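PDB 6PCO: MarR-family transcriptional regulator from Bordetella bronchiseptica, which probably acts as a DNA-binding transcription factor, a regulator of biofilm formation whose binding to DNA is regulated by 6-hydroxynicotinic acid. Local coordinates for residues Thr105-Asp108 and Gln109-Arg113. Residues are numbered along the deposited sequence; the frame is centred on the assembly and turned at random.
Sequences TAID and QATVR
Asp108 OD2 is met by the backbone N and the hydroxyl of Thr111; Asp108 is the N-cap of helix 109-121, the second helix of the helix-turn-helix in this winged-helix MarR fold. The capping bond from Thr111 N to Asp108 OD2 is 3.1 Å long and fairly straight (163°), though the N-H arrives from well above the carboxylate plane. Asp108 suits the cap because its short side chain can fold back over the first turn: chi1 of 58° tucks CG in between its own N and C, turning the carboxylate toward Thr111. Its negative charge should also be eased by the helix dipole. Thr111 OG1 lies 2.9 Å from Asp108 OD2 and 3.0 Å from Asp108 OD1; its single proton has both oxygens within range, and either bond would be weak. Along the backbone, Asp108 O accepts from Val112 N, an i to i+4 helical bond. Helix 98-105 ends just before Ala106, whose phi is positive, and Thr105 OG1 accepts from Ile107 N in an ST turn. Thr111 also offers Ile107 its methyl, while buried Val112 packs on Leu98 and Val102. Branched Ile107 reaches forward to the new helix and also packs on Val85; its CG2 lies 3.5 Å from Thr111 CB and 3.8 Å from Val112 CG2.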
loop_
_atom_site.group_PDB
_atom_site.type_symbol
_atom_site.label_atom_id
_atom_site.label_comp_id
_atom_site.label_asym_id
_atom_site.label_seq_id
_atom_site.Cartn_x
_atom_site.Cartn_y
_atom_site.Cartn_z
ATOM N N THR A 105 5.978 1.620 -13.060
ATOM C CA THR A 105 5.896 1.808 -11.603
ATOM C C THR A 105 5.025 0.746 -10.912
ATOM O O THR A 105 5.204 0.511 -9.721
ATOM C CB THR A 105 5.373 3.209 -11.256
ATOM O OG1 THR A 105 4.042 3.390 -11.742
ATOM C CG2 THR A 105 6.237 4.308 -11.830
ATOM N N ALA A 106 4.074 0.137 -11.638
ATOM C CA ALA A 106 3.055 -0.791 -11.069
ATOM C C ALA A 106 2.157 -0.052 -10.065
ATOM O O ALA A 106 1.542 -0.669 -9.177
ATOM C CB ALA A 106 3.712 -1.998 -10.427
ATOM N N ILE A 107 2.075 1.274 -10.211
ATOM C CA ILE A 107 1.095 2.069 -9.506
ATOM C C ILE A 107 -0.168 2.113 -10.369
ATOM O O ILE A 107 -0.069 2.225 -11.602
ATOM C CB ILE A 107 1.644 3.473 -9.220
ATOM C CG1 ILE A 107 2.842 3.400 -8.270
ATOM C CG2 ILE A 107 0.540 4.390 -8.710
ATOM C CD1 ILE A 107 3.499 4.727 -7.995
ATOM N N ASP A 108 -1.334 2.026 -9.715
ATOM C CA ASP A 108 -2.603 1.987 -10.414
ATOM C C ASP A 108 -2.813 3.336 -11.102
ATOM O O ASP A 108 -2.257 4.368 -10.690
ATOM C CB ASP A 108 -3.781 1.614 -9.508
ATOM C CG ASP A 108 -3.988 2.539 -8.325
ATOM O OD1 ASP A 108 -3.320 2.318 -7.287
ATOM O OD2 ASP A 108 -4.804 3.482 -8.457
ATOM N N GLN A 109 -3.644 3.275 -12.142
ATOM C CA GLN A 109 -3.877 4.327 -13.092
ATOM C C GLN A 109 -4.513 5.542 -12.412
ATOM O O GLN A 109 -4.201 6.689 -12.767
ATOM C CB GLN A 109 -4.777 3.795 -14.209
ATOM C CG GLN A 109 -4.834 4.690 -15.440
ATOM C CD GLN A 109 -5.245 3.888 -16.652
ATOM O OE1 GLN A 109 -4.609 3.930 -17.703
ATOM N NE2 GLN A 109 -6.303 3.109 -16.495
ATOM N N ALA A 110 -5.411 5.285 -11.455
ATOM C CA ALA A 110 -6.088 6.369 -10.723
ATOM C C ALA A 110 -5.048 7.165 -9.911
ATOM O O ALA A 110 -5.006 8.405 -9.971
ATOM C CB ALA A 110 -7.209 5.823 -9.852
ATOM N N THR A 111 -4.199 6.451 -9.164
ATOM C CA THR A 111 -3.115 7.079 -8.424
ATOM C C THR A 111 -2.200 7.855 -9.393
ATOM O O THR A 111 -1.788 8.993 -9.086
ATOM C CB THR A 111 -2.340 6.048 -7.590
ATOM O OG1 THR A 111 -3.250 5.275 -6.805
ATOM C CG2 THR A 111 -1.296 6.682 -6.694
ATOM N N VAL A 112 -1.889 7.269 -10.562
ATOM C CA VAL A 112 -0.973 7.928 -11.531
ATOM C C VAL A 112 -1.587 9.252 -12.017
ATOM O O VAL A 112 -0.919 10.262 -11.965
ATOM C CB VAL A 112 -0.566 7.019 -12.710
ATOM C CG1 VAL A 112 0.194 7.784 -13.778
ATOM C CG2 VAL A 112 0.269 5.835 -12.255
ATOM N N ARG A 113 -2.842 9.255 -12.482
ATOM C CA ARG A 113 -3.425 10.493 -13.054
ATOM C C ARG A 113 -3.408 11.582 -11.976
ATOM O O ARG A 113 -3.199 12.777 -12.253
ATOM C CB ARG A 113 -4.835 10.265 -13.611
ATOM C CG ARG A 113 -5.868 9.936 -12.547
ATOM C CD ARG A 113 -7.269 9.641 -13.052
ATOM N NE ARG A 113 -8.126 9.297 -11.924
ATOM C CZ ARG A 113 -8.429 10.133 -10.925
ATOM N NH1 ARG A 113 -8.030 11.409 -10.954
ATOM N NH2 ARG A 113 -9.096 9.674 -9.883
#